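Local atomic coordinates of putative D-lactate dehydrogenase (Chlamydomonas reinhardtii, PDB entry 4ZGS), a protein that probably reduces pyruvate to D-lactate with NADH during algal fermentation, as a member of the D-isomer-specific 2-hydroxyacid dehydrogenase family. Residues A30-T35 with N354-V359; K104-R109 with V126-V131; A276-L281 with L325-V330. All blocks are in the same frame, centred on the assembly; numbering follows the deposited sequence.

Contact 1: residues A30-T35 with N354-V359; sequences AKVATT and NIADYV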
ATOM      1  N   ALA A  30     -25.490  43.913  -1.798  1.00 82.00           N
ATOM      2  CA  ALA A  30     -25.110  44.405  -0.484  1.00 81.78           C
ATOM      3  C   ALA A  30     -26.008  43.810   0.576  1.00 77.13           C
ATOM      4  O   ALA A  30     -25.556  43.473   1.677  1.00 73.87           O
ATOM      5  CB  ALA A  30     -25.186  45.941  -0.442  1.00 86.89           C
ATOM      6  N   LYS A  31     -27.272  43.617   0.210  1.00 75.35           N
ATOM      7  CA  LYS A  31     -28.216  43.010   1.122  1.00 75.28           C
ATOM      8  C   LYS A  31     -27.883  41.518   1.264  1.00 75.00           C
ATOM      9  O   LYS A  31     -27.878  40.983   2.380  1.00 74.72           O
ATOM     10  CB  LYS A  31     -29.649  43.236   0.646  1.00 76.58           C
ATOM     11  CG  LYS A  31     -30.706  42.472   1.436  1.00 77.24           C
ATOM     12  CD  LYS A  31     -32.111  42.851   0.972  1.00 81.77           C
ATOM     13  CE  LYS A  31     -33.207  42.081   1.713  1.00 83.70           C
ATOM     14  NZ  LYS A  31     -34.560  42.457   1.167  1.00 92.49           N
ATOM     15  N   VAL A  32     -27.544  40.864   0.154  1.00 71.08           N
ATOM     16  CA  VAL A  32     -27.164  39.453   0.219  1.00 65.69           C
ATOM     17  C   VAL A  32     -25.884  39.298   1.039  1.00 63.31           C
ATOM     18  O   VAL A  32     -25.781  38.409   1.879  1.00 57.90           O
ATOM     19  CB  VAL A  32     -26.937  38.853  -1.168  1.00 62.97           C
ATOM     20  CG1 VAL A  32     -26.215  37.480  -1.051  1.00 54.71           C
ATOM     21  CG2 VAL A  32     -28.259  38.757  -1.933  1.00 60.71           C
ATOM     22  N   ALA A  33     -24.944  40.215   0.827  1.00 66.79           N
ATOM     23  CA  ALA A  33     -23.652  40.196   1.498  1.00 67.53           C
ATOM     24  C   ALA A  33     -23.773  40.239   3.034  1.00 74.11           C
ATOM     25  O   ALA A  33     -22.916  39.706   3.750  1.00 78.82           O
ATOM     26  CB  ALA A  33     -22.803  41.356   0.996  1.00 59.88           C
ATOM     27  N   THR A  34     -24.837  40.860   3.535  1.00 73.73           N
ATOM     28  CA  THR A  34     -25.040  40.994   4.977  1.00 69.37           C
ATOM     29  C   THR A  34     -25.445  39.661   5.600  1.00 66.54           C
ATOM     30  O   THR A  34     -25.567  39.549   6.816  1.00 65.43           O
ATOM     31  CB  THR A  34     -26.136  42.060   5.321  1.00 69.63           C
ATOM     32  OG1 THR A  34     -27.414  41.597   4.864  1.00 67.46           O
ATOM     33  CG2 THR A  34     -25.833  43.422   4.682  1.00 66.33           C
ATOM     34  N   THR A  35     -25.708  38.659   4.772  1.00 64.50           N
ATOM     35  CA  THR A  35     -26.014  37.330   5.293  1.00 67.63           C
ATOM     36  C   THR A  35     -24.826  36.747   6.068  1.00 70.96           C
ATOM     37  O   THR A  35     -23.679  36.888   5.636  1.00 69.47           O
ATOM     38  CB  THR A  35     -26.413  36.347   4.159  1.00 64.75           C
ATOM     39  OG1 THR A  35     -27.437  36.936   3.338  1.00 63.47           O
ATOM     40  CG2 THR A  35     -26.928  35.037   4.740  1.00 62.57           C
ATOM     41  N   ASN A 354     -29.154  29.580  -4.097  1.00 60.00           N
ATOM     42  CA  ASN A 354     -30.190  29.163  -3.150  1.00 62.34           C
ATOM     43  C   ASN A 354     -30.243  30.134  -1.968  1.00 68.73           C
ATOM     44  O   ASN A 354     -31.326  30.503  -1.520  1.00 68.44           O
ATOM     45  CB  ASN A 354     -29.949  27.744  -2.606  1.00 61.69           C
ATOM     46  CG  ASN A 354     -30.479  26.637  -3.525  1.00 63.27           C
ATOM     47  OD1 ASN A 354     -31.259  26.878  -4.461  1.00 65.07           O
ATOM     48  ND2 ASN A 354     -30.072  25.400  -3.230  1.00 58.36           N
ATOM     49  N   ILE A 355     -29.069  30.510  -1.444  1.00 66.36           N
ATOM     50  CA  ILE A 355     -28.998  31.478  -0.355  1.00 61.89           C
ATOM     51  C   ILE A 355     -29.553  32.834  -0.793  1.00 63.77           C
ATOM     52  O   ILE A 355     -30.353  33.435  -0.084  1.00 73.51           O
ATOM     53  CB  ILE A 355     -27.564  31.753   0.156  1.00 55.29           C
ATOM     54  CG1 ILE A 355     -26.769  30.473   0.490  1.00 59.37           C
ATOM     55  CG2 ILE A 355     -27.638  32.785   1.294  1.00 50.08           C
ATOM     56  CD1 ILE A 355     -27.374  29.575   1.533  1.00 62.63           C
ATOM     57  N   ALA A 356     -29.115  33.308  -1.962  1.00 59.65           N
ATOM     58  CA  ALA A 356     -29.485  34.634  -2.445  1.00 61.91           C
ATOM     59  C   ALA A 356     -30.982  34.723  -2.641  1.00 65.07           C
ATOM     60  O   ALA A 356     -31.599  35.697  -2.199  1.00 76.17           O
ATOM     61  CB  ALA A 356     -28.763  34.963  -3.728  1.00 55.25           C
ATOM     62  N   ASP A 357     -31.574  33.708  -3.269  1.00 62.88           N
ATOM     63  CA  ASP A 357     -33.024  33.710  -3.500  1.00 69.68           C
ATOM     64  C   ASP A 357     -33.786  33.813  -2.188  1.00 71.67           C
ATOM     65  O   ASP A 357     -34.772  34.563  -2.095  1.00 77.99           O
ATOM     66  CB  ASP A 357     -33.498  32.444  -4.207  1.00 72.20           C
ATOM     67  CG  ASP A 357     -33.026  32.343  -5.634  1.00 71.05           C
ATOM     68  OD1 ASP A 357     -32.567  33.357  -6.220  1.00 70.44           O
ATOM     69  OD2 ASP A 357     -33.154  31.223  -6.166  1.00 67.22           O
ATOM     70  N   TYR A 358     -33.319  33.048  -1.193  1.00 59.99           N
ATOM     71  CA  TYR A 358     -33.874  33.071   0.156  1.00 62.44           C
ATOM     72  C   TYR A 358     -33.810  34.495   0.727  1.00 62.08           C
ATOM     73  O   TYR A 358     -34.809  35.007   1.221  1.00 67.46           O
ATOM     74  CB  TYR A 358     -33.153  32.086   1.102  1.00 63.82           C
ATOM     75  CG  TYR A 358     -33.509  32.380   2.541  1.00 67.36           C
ATOM     76  CD1 TYR A 358     -34.784  32.082   3.017  1.00 71.19           C
ATOM     77  CD2 TYR A 358     -32.604  32.985   3.413  1.00 63.37           C
ATOM     78  CE1 TYR A 358     -35.155  32.371   4.314  1.00 71.61           C
ATOM     79  CE2 TYR A 358     -32.968  33.272   4.719  1.00 61.16           C
ATOM     80  CZ  TYR A 358     -34.248  32.960   5.161  1.00 75.67           C
ATOM     81  OH  TYR A 358     -34.642  33.240   6.450  1.00 83.23           O
ATOM     82  N   VAL A 359     -32.624  35.103   0.679  1.00 60.95           N
ATOM     83  CA  VAL A 359     -32.389  36.459   1.171  1.00 65.00           C
ATOM     84  C   VAL A 359     -33.237  37.531   0.439  1.00 78.00           C
ATOM     85  O   VAL A 359     -33.748  38.490   1.041  1.00 75.85           O
ATOM     86  CB  VAL A 359     -30.902  36.844   1.014  1.00 66.12           C
ATOM     87  CG1 VAL A 359     -30.727  38.350   1.324  1.00 68.58           C
ATOM     88  CG2 VAL A 359     -29.994  35.956   1.912  1.00 58.66           C
TER
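The hydroxyl of Thr35 meets a methyl of Val359 end-on, Thr35 OG1 to Val359 CG2 being 3.1 Å. The hydroxyl is held there by its own chain: OG1 donates to Val32 O at 2.7 Å, with the donor tilted slightly from the carbonyl plane. Since the backbone N of Thr35 donates to Val32 O as well, one carbonyl near the end of helix 26-33 is gripped by two groups of one residue. The first torsion of Thr35 (chi1 -51°) places OG1 anti to the carbonyl carbon for this bond and leaves CG2 anti to the backbone N, where it meets Ile355 CG2 at 4.2 Å. With an alanine in place of Thr35, Val32 O would probably keep just the backbone N-H of that pair, and a gap would be likely to open beside the CG2 methyls of Val359 and Ile355. Val359 uses both branches. With chi1 at 171°, CG1 is anti to its backbone N and packs on the first helix, 3.9 Å from Val32 CA and 4.1 Å from Val32 CG2, while CG2 is given to the threonine. Val32 CG2 also touches Ala356 CB at 4.2 Å. On the exposed side, the extended chain of Lys31 runs antiparallel alongside the Val359 side chain, bringing Lys31 CE to 3.7 Å from Val359 O. The contact joins the N-terminal helix to the C-terminal helix 341-359 beside the five-stranded parallel sheet, whose Val81 touches Thr35 and Ile355, away from the NAD site. Chemically, helix 26-33 and Thr35 beyond it meet helix 341-359 mainly through aliphatic packing, and the threonine hydroxyl is spent on its own backbone, presenting Val359 with an oxygen already engaged as a donor.

Contact 2: residues K104-R109 with V126-V131; sequences KLIALR and VRVVRV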
ATOM      1  N   LYS A 104     -32.464  30.540  10.127  1.00 78.15           N
ATOM      2  CA  LYS A 104     -33.723  30.200   9.456  1.00 78.70           C
ATOM      3  C   LYS A 104     -33.577  29.398   8.163  1.00 76.80           C
ATOM      4  O   LYS A 104     -34.580  28.960   7.611  1.00 77.72           O
ATOM      5  CB  LYS A 104     -34.538  31.458   9.129  1.00 79.76           C
ATOM      6  CG  LYS A 104     -35.283  32.094  10.281  1.00 87.16           C
ATOM      7  CD  LYS A 104     -34.395  32.715  11.341  1.00 91.64           C
ATOM      8  CE  LYS A 104     -35.261  33.310  12.457  1.00 91.22           C
ATOM      9  NZ  LYS A 104     -34.462  33.951  13.534  1.00 92.37           N
ATOM     10  N   LEU A 105     -32.356  29.140   7.708  1.00 73.60           N
ATOM     11  CA  LEU A 105     -32.199  28.387   6.463  1.00 62.82           C
ATOM     12  C   LEU A 105     -31.079  27.372   6.555  1.00 59.84           C
ATOM     13  O   LEU A 105     -29.967  27.672   7.004  1.00 60.44           O
ATOM     14  CB  LEU A 105     -31.938  29.327   5.286  1.00 57.41           C
ATOM     15  CG  LEU A 105     -31.723  28.606   3.961  1.00 50.86           C
ATOM     16  CD1 LEU A 105     -33.049  28.017   3.508  1.00 50.62           C
ATOM     17  CD2 LEU A 105     -31.186  29.562   2.925  1.00 49.38           C
ATOM     18  N   ILE A 106     -31.374  26.160   6.115  1.00 54.82           N
ATOM     19  CA  ILE A 106     -30.345  25.159   6.014  1.00 52.85           C
ATOM     20  C   ILE A 106     -30.110  24.865   4.550  1.00 54.05           C
ATOM     21  O   ILE A 106     -31.035  24.453   3.847  1.00 60.68           O
ATOM     22  CB  ILE A 106     -30.739  23.866   6.775  1.00 65.11           C
ATOM     23  CG1 ILE A 106     -30.577  24.061   8.284  1.00 61.30           C
ATOM     24  CG2 ILE A 106     -29.906  22.659   6.295  1.00 65.25           C
ATOM     25  CD1 ILE A 106     -31.142  22.930   9.101  1.00 63.89           C
ATOM     26  N   ALA A 107     -28.877  25.065   4.087  1.00 53.89           N
ATOM     27  CA  ALA A 107     -28.528  24.741   2.693  1.00 48.31           C
ATOM     28  C   ALA A 107     -27.625  23.526   2.628  1.00 50.00           C
ATOM     29  O   ALA A 107     -26.513  23.527   3.158  1.00 53.23           O
ATOM     30  CB  ALA A 107     -27.850  25.917   2.006  1.00 45.89           C
ATOM     31  N   LEU A 108     -28.117  22.482   1.980  1.00 53.14           N
ATOM     32  CA  LEU A 108     -27.330  21.297   1.742  1.00 51.05           C
ATOM     33  C   LEU A 108     -26.466  21.532   0.501  1.00 54.36           C
ATOM     34  O   LEU A 108     -26.968  21.963  -0.531  1.00 62.95           O
ATOM     35  CB  LEU A 108     -28.232  20.075   1.528  1.00 53.04           C
ATOM     36  CG  LEU A 108     -29.024  19.338   2.630  1.00 56.15           C
ATOM     37  CD1 LEU A 108     -28.192  19.065   3.910  1.00 53.87           C
ATOM     38  CD2 LEU A 108     -30.317  20.023   2.956  1.00 51.87           C
ATOM     39  N   ARG A 109     -25.184  21.211   0.612  1.00 54.55           N
ATOM     40  CA  ARG A 109     -24.190  21.285  -0.455  1.00 46.75           C
ATOM     41  C   ARG A 109     -24.310  19.985  -1.221  1.00 47.88           C
ATOM     42  O   ARG A 109     -23.334  19.514  -1.809  1.00 48.70           O
ATOM     43  CB  ARG A 109     -22.753  21.415   0.058  1.00 48.47           C
ATOM     44  CG  ARG A 109     -22.397  22.514   0.996  1.00 58.11           C
ATOM     45  CD  ARG A 109     -21.556  21.954   2.165  1.00 62.27           C
ATOM     46  NE  ARG A 109     -20.576  21.031   1.649  1.00 64.60           N
ATOM     47  CZ  ARG A 109     -19.862  20.171   2.365  1.00 66.36           C
ATOM     48  NH1 ARG A 109     -19.959  20.121   3.688  1.00 67.61           N
ATOM     49  NH2 ARG A 109     -19.030  19.356   1.731  1.00 66.35           N
ATOM     50  N   VAL A 126     -37.276  26.681  10.702  1.00 87.52           N
ATOM     51  CA  VAL A 126     -36.117  26.507   9.836  1.00 84.46           C
ATOM     52  C   VAL A 126     -36.518  25.972   8.444  1.00 78.80           C
ATOM     53  O   VAL A 126     -37.273  25.000   8.343  1.00 76.62           O
ATOM     54  CB  VAL A 126     -35.091  25.546  10.504  1.00 66.57           C
ATOM     55  CG1 VAL A 126     -33.821  25.364   9.629  1.00 63.26           C
ATOM     56  CG2 VAL A 126     -34.745  26.042  11.907  1.00 69.91           C
ATOM     57  N   ARG A 127     -36.018  26.602   7.380  1.00 74.99           N
ATOM     58  CA  ARG A 127     -36.315  26.153   6.018  1.00 71.42           C
ATOM     59  C   ARG A 127     -35.086  25.472   5.437  1.00 67.26           C
ATOM     60  O   ARG A 127     -33.956  25.920   5.656  1.00 68.17           O
ATOM     61  CB  ARG A 127     -36.740  27.314   5.126  1.00 72.41           C
ATOM     62  CG  ARG A 127     -37.910  28.071   5.672  1.00 77.59           C
ATOM     63  CD  ARG A 127     -38.277  29.234   4.801  1.00 80.08           C
ATOM     64  NE  ARG A 127     -38.731  28.837   3.480  1.00 80.00           N
ATOM     65  CZ  ARG A 127     -39.110  29.710   2.552  1.00 84.27           C
ATOM     66  NH1 ARG A 127     -39.092  31.010   2.824  1.00 86.06           N
ATOM     67  NH2 ARG A 127     -39.526  29.290   1.366  1.00 85.36           N
ATOM     68  N   VAL A 128     -35.319  24.395   4.695  1.00 60.64           N
ATOM     69  CA  VAL A 128     -34.245  23.606   4.138  1.00 57.89           C
ATOM     70  C   VAL A 128     -34.188  23.719   2.611  1.00 59.38           C
ATOM     71  O   VAL A 128     -35.178  23.484   1.912  1.00 59.08           O
ATOM     72  CB  VAL A 128     -34.373  22.126   4.542  1.00 60.20           C
ATOM     73  CG1 VAL A 128     -33.228  21.330   3.958  1.00 52.74           C
ATOM     74  CG2 VAL A 128     -34.390  21.977   6.067  1.00 57.30           C
ATOM     75  N   VAL A 129     -33.008  24.037   2.095  1.00 56.98           N
ATOM     76  CA  VAL A 129     -32.833  24.138   0.663  1.00 52.94           C
ATOM     77  C   VAL A 129     -31.714  23.151   0.268  1.00 58.42           C
ATOM     78  O   VAL A 129     -31.098  22.530   1.130  1.00 58.03           O
ATOM     79  CB  VAL A 129     -32.540  25.577   0.275  1.00 48.51           C
ATOM     80  CG1 VAL A 129     -31.110  25.735  -0.183  1.00 44.74           C
ATOM     81  CG2 VAL A 129     -33.504  26.008  -0.788  1.00 48.78           C
ATOM     82  N   ARG A 130     -31.476  22.951  -1.019  1.00 60.28           N
ATOM     83  CA  ARG A 130     -30.758  21.744  -1.439  1.00 54.54           C
ATOM     84  C   ARG A 130     -30.154  21.801  -2.842  1.00 50.98           C
ATOM     85  O   ARG A 130     -30.553  22.625  -3.648  1.00 48.38           O
ATOM     86  CB  ARG A 130     -31.787  20.631  -1.345  1.00 54.60           C
ATOM     87  CG  ARG A 130     -31.502  19.333  -1.947  1.00 60.00           C
ATOM     88  CD  ARG A 130     -32.876  18.638  -2.109  1.00 66.44           C
ATOM     89  NE  ARG A 130     -32.791  17.285  -2.651  1.00 72.57           N
ATOM     90  CZ  ARG A 130     -33.431  16.863  -3.737  1.00 77.33           C
ATOM     91  NH1 ARG A 130     -34.218  17.683  -4.418  1.00 72.66           N
ATOM     92  NH2 ARG A 130     -33.277  15.611  -4.140  1.00 84.52           N
ATOM     93  N   VAL A 131     -29.175  20.964  -3.155  1.00 48.93           N
ATOM     94  CA  VAL A 131     -28.803  20.854  -4.567  1.00 51.18           C
ATOM     95  C   VAL A 131     -29.259  19.545  -5.208  1.00 57.97           C
ATOM     96  O   VAL A 131     -28.634  18.509  -5.018  1.00 64.51           O
ATOM     97  CB  VAL A 131     -27.307  20.992  -4.786  1.00 45.61           C
ATOM     98  CG1 VAL A 131     -26.996  20.827  -6.272  1.00 42.12           C
ATOM     99  CG2 VAL A 131     -26.826  22.323  -4.253  1.00 44.41           C
TER
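Arg127 O receives the backbone N-H of Ile106 at 2.6 Å, and Leu105 CA closes on the same oxygen in a CA-H...O contact at 3.1 Å. Ile106 O is held in a similar way, by Val129 N at 2.7 Å and by Val128 CA. The outer two bonds run from Arg127 N to Lys104 O and from Leu108 N to Val129 O. The four bonds fix a parallel register pairing Leu105, Ile106 and Ala107 with Arg127, Val128 and Val129, the strand axes differing by 19°. The strands are neighbours in the five-stranded parallel sheet, with 127-129 outermost within this chain. On the face of Ala107 and Val129, Ala107 CB meets Val129 CG1 at 3.9 Å. On the other, Ile106 CD1 touches Val126 CG1 at 3.7 Å, and helix 118-124, the crossover of this beta-alpha-beta unit, packs on Val126 and Val128 through Cys121. The guanidinium of Arg127 leads away to a salt bridge with Glu367. These four bonds use part of the backbone's polar groups; others of strand 105-108 pair with strand 81-84, and Val128 pairs with Val368, so that mostly aliphatic side chains are left to face the helices.

Contact 3: residues A276-L281 with L325-V330; sequences ALFDAL and LSYPQV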
ATOM      1  N   ALA A 276     -24.817 -11.606  -0.795  1.00 63.36           N
ATOM      2  CA  ALA A 276     -24.811 -12.529  -1.933  1.00 61.58           C
ATOM      3  C   ALA A 276     -23.538 -12.429  -2.774  1.00 58.44           C
ATOM      4  O   ALA A 276     -23.251 -13.319  -3.558  1.00 62.98           O
ATOM      5  CB  ALA A 276     -26.029 -12.285  -2.813  1.00 49.99           C
ATOM      6  N   LEU A 277     -22.745 -11.384  -2.574  1.00 49.48           N
ATOM      7  CA  LEU A 277     -21.618 -11.144  -3.463  1.00 52.09           C
ATOM      8  C   LEU A 277     -20.485 -12.167  -3.350  1.00 61.39           C
ATOM      9  O   LEU A 277     -19.865 -12.514  -4.361  1.00 64.51           O
ATOM     10  CB  LEU A 277     -21.040  -9.747  -3.217  1.00 52.83           C
ATOM     11  CG  LEU A 277     -21.932  -8.567  -3.628  1.00 57.05           C
ATOM     12  CD1 LEU A 277     -21.255  -7.229  -3.362  1.00 57.31           C
ATOM     13  CD2 LEU A 277     -22.356  -8.680  -5.068  1.00 49.85           C
ATOM     14  N   PHE A 278     -20.223 -12.648  -2.130  1.00 60.07           N
ATOM     15  CA  PHE A 278     -19.050 -13.483  -1.847  1.00 62.85           C
ATOM     16  C   PHE A 278     -19.111 -14.832  -2.566  1.00 64.28           C
ATOM     17  O   PHE A 278     -18.150 -15.225  -3.233  1.00 59.22           O
ATOM     18  CB  PHE A 278     -18.907 -13.710  -0.329  1.00 67.18           C
ATOM     19  CG  PHE A 278     -18.811 -12.428   0.454  1.00 66.76           C
ATOM     20  CD1 PHE A 278     -17.592 -11.767   0.583  1.00 59.13           C
ATOM     21  CD2 PHE A 278     -19.953 -11.839   0.991  1.00 64.45           C
ATOM     22  CE1 PHE A 278     -17.509 -10.565   1.252  1.00 53.23           C
ATOM     23  CE2 PHE A 278     -19.871 -10.640   1.672  1.00 61.09           C
ATOM     24  CZ  PHE A 278     -18.648 -10.004   1.802  1.00 56.54           C
ATOM     25  N   ASP A 279     -20.244 -15.523  -2.435  1.00 63.64           N
ATOM     26  CA  ASP A 279     -20.431 -16.804  -3.094  1.00 64.76           C
ATOM     27  C   ASP A 279     -20.207 -16.667  -4.575  1.00 67.83           C
ATOM     28  O   ASP A 279     -19.531 -17.495  -5.186  1.00 70.85           O
ATOM     29  CB  ASP A 279     -21.845 -17.329  -2.875  1.00 71.45           C
ATOM     30  CG  ASP A 279     -22.121 -17.707  -1.436  1.00 83.53           C
ATOM     31  OD1 ASP A 279     -21.159 -17.910  -0.650  1.00 76.17           O
ATOM     32  OD2 ASP A 279     -23.326 -17.792  -1.102  1.00 94.35           O
ATOM     33  N   ALA A 280     -20.743 -15.581  -5.130  1.00 64.85           N
ATOM     34  CA  ALA A 280     -20.742 -15.355  -6.562  1.00 55.65           C
ATOM     35  C   ALA A 280     -19.356 -14.985  -7.034  1.00 51.57           C
ATOM     36  O   ALA A 280     -18.906 -15.443  -8.079  1.00 50.42           O
ATOM     37  CB  ALA A 280     -21.721 -14.275  -6.914  1.00 55.82           C
ATOM     38  N   LEU A 281     -18.655 -14.206  -6.223  1.00 51.18           N
ATOM     39  CA  LEU A 281     -17.270 -13.860  -6.513  1.00 52.51           C
ATOM     40  C   LEU A 281     -16.373 -15.093  -6.483  1.00 58.83           C
ATOM     41  O   LEU A 281     -15.473 -15.251  -7.312  1.00 62.47           O
ATOM     42  CB  LEU A 281     -16.751 -12.858  -5.499  1.00 45.36           C
ATOM     43  CG  LEU A 281     -17.088 -11.393  -5.700  1.00 44.04           C
ATOM     44  CD1 LEU A 281     -16.647 -10.649  -4.449  1.00 41.25           C
ATOM     45  CD2 LEU A 281     -16.393 -10.862  -6.955  1.00 34.38           C
ATOM     46  N   LEU A 325     -13.454  -5.914   0.493  1.00 44.20           N
ATOM     47  CA  LEU A 325     -12.253  -5.198   0.068  1.00 39.91           C
ATOM     48  C   LEU A 325     -11.058  -6.138  -0.098  1.00 46.57           C
ATOM     49  O   LEU A 325     -10.009  -5.744  -0.597  1.00 62.17           O
ATOM     50  CB  LEU A 325     -11.931  -4.105   1.081  1.00 34.45           C
ATOM     51  CG  LEU A 325     -13.055  -3.089   1.284  1.00 41.59           C
ATOM     52  CD1 LEU A 325     -12.718  -2.171   2.422  1.00 47.41           C
ATOM     53  CD2 LEU A 325     -13.278  -2.264  -0.013  1.00 35.09           C
ATOM     54  N   SER A 326     -11.194  -7.366   0.384  1.00 42.25           N
ATOM     55  CA  SER A 326     -10.109  -8.347   0.299  1.00 43.63           C
ATOM     56  C   SER A 326      -9.882  -8.947  -1.113  1.00 57.13           C
ATOM     57  O   SER A 326      -8.796  -9.460  -1.428  1.00 57.07           O
ATOM     58  CB  SER A 326     -10.367  -9.476   1.274  1.00 44.79           C
ATOM     59  OG  SER A 326      -9.239 -10.288   1.290  1.00 64.46           O
ATOM     60  N   TYR A 327     -10.912  -8.911  -1.948  1.00 52.81           N
ATOM     61  CA  TYR A 327     -10.841  -9.566  -3.240  1.00 53.14           C
ATOM     62  C   TYR A 327     -10.050  -8.762  -4.269  1.00 52.10           C
ATOM     63  O   TYR A 327     -10.144  -7.535  -4.318  1.00 51.99           O
ATOM     64  CB  TYR A 327     -12.248  -9.853  -3.734  1.00 55.03           C
ATOM     65  CG  TYR A 327     -12.930 -10.888  -2.880  1.00 51.32           C
ATOM     66  CD1 TYR A 327     -13.471 -10.551  -1.655  1.00 45.79           C
ATOM     67  CD2 TYR A 327     -13.023 -12.211  -3.304  1.00 56.97           C
ATOM     68  CE1 TYR A 327     -14.095 -11.504  -0.870  1.00 47.72           C
ATOM     69  CE2 TYR A 327     -13.639 -13.177  -2.520  1.00 55.57           C
ATOM     70  CZ  TYR A 327     -14.179 -12.813  -1.311  1.00 50.03           C
ATOM     71  OH  TYR A 327     -14.810 -13.759  -0.542  1.00 54.62           O
ATOM     72  N   PRO A 328      -9.213  -9.464  -5.053  1.00 32.74           N
ATOM     73  CA  PRO A 328      -8.368  -8.832  -6.065  1.00 31.20           C
ATOM     74  C   PRO A 328      -9.213  -8.301  -7.241  1.00 37.69           C
ATOM     75  O   PRO A 328      -8.767  -7.361  -7.912  1.00 31.48           O
ATOM     76  CB  PRO A 328      -7.439  -9.964  -6.512  1.00 33.61           C
ATOM     77  CG  PRO A 328      -8.224 -11.208  -6.242  1.00 33.01           C
ATOM     78  CD  PRO A 328      -9.043 -10.930  -5.013  1.00 27.49           C
ATOM     79  N   GLN A 329     -10.392  -8.885  -7.489  1.00 36.75           N
ATOM     80  CA  GLN A 329     -11.243  -8.430  -8.609  1.00 39.47           C
ATOM     81  C   GLN A 329     -12.312  -7.418  -8.175  1.00 42.76           C
ATOM     82  O   GLN A 329     -13.240  -7.140  -8.932  1.00 46.69           O
ATOM     83  CB  GLN A 329     -11.935  -9.598  -9.333  1.00 28.24           C
ATOM     84  CG  GLN A 329     -13.015 -10.286  -8.533  1.00 26.86           C
ATOM     85  CD  GLN A 329     -12.431 -11.279  -7.539  1.00 39.19           C
ATOM     86  OE1 GLN A 329     -11.414 -10.998  -6.905  1.00 45.27           O
ATOM     87  NE2 GLN A 329     -13.067 -12.450  -7.403  1.00 39.50           N
ATOM     88  N   VAL A 330     -12.229  -6.948  -6.930  1.00 40.20           N
ATOM     89  CA  VAL A 330     -13.115  -5.894  -6.427  1.00 32.08           C
ATOM     90  C   VAL A 330     -12.393  -4.546  -6.286  1.00 38.18           C
ATOM     91  O   VAL A 330     -11.233  -4.494  -5.882  1.00 41.90           O
ATOM     92  CB  VAL A 330     -13.688  -6.244  -5.100  1.00 28.47           C
ATOM     93  CG1 VAL A 330     -14.195  -4.991  -4.413  1.00 36.29           C
ATOM     94  CG2 VAL A 330     -14.765  -7.321  -5.250  1.00 26.55           C
TER
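With chi1 of -82° setting its CG anti to the carbonyl carbon, Leu281 carries its two methyls from helix 277-283 to the opposing segment; the first torsion of Tyr327 (chi1 -67°) likewise sets the ring anti to its own carbonyl carbon, facing the helix. The two meet as a CH-pi contact: Leu281 CD1 stands 4.1 Å from the Tyr327 ring centroid and only 11° off the ring normal, which places the methyl over the middle of one face. The same methyl lies 3.9 Å from Val330 CG2, and so is shared between an aromatic and an aliphatic partner. The other branch, Leu281 CD2, packs against the bent chain of Gln329, 3.8 Å from its CG. Gln329 NE2 comes to 3.7 Å from Leu281 O, too long for a bond, and is hydrogen-bonded elsewhere. Phe278 lies one turn before Leu281, its side chain at about a right angle to that of Tyr327. Tyr327 OH sits at the edge of the phenyl ring, in its plane, 3.6 Å from Phe278 CD1, while Phe278 CD1 approaches Tyr327 CE1 at 3.8 Å. This hydroxyl is satisfied by a hydrogen bond to Glu282 on the same helix, tying the tyrosine to the helix, and Tyr327 also stacks with Trp317 of a second subunit. Within the NAD-binding domain, the contact packs helix 277-283 against the type I turn from Tyr327 to Val330 that leads into strand 330-332, at the edge of the six-stranded parallel sheet within this chain; Leu324 of helix 319-324 touches Leu281, and Leu289 of strand 286-291 lies against Val330.

Contacts 1 and 2 belong to the same sheet-and-helix region and touch: Asn354 ND2 of helix 341-359 probably bonds Arg130 O at 2.8 Å, and Tyr358 packs on Leu105, so one helix serves both. Contact 3 lies on the opposite side of the chain's centre, in the NAD-binding domain, its centre about 39 Å from that of contact 2 and about 50 Å from that of contact 1. Contact 2 is buried and bound by main-chain bonds between neighbouring strands; contact 3 is buried, but relies on aromatic and methyl packing and borders a second subunit. Contact 1, only partly buried, joins helix 26-33 and Thr35 beyond it to helix 341-359 mostly by aliphatic contacts, an exposed lysine along one side.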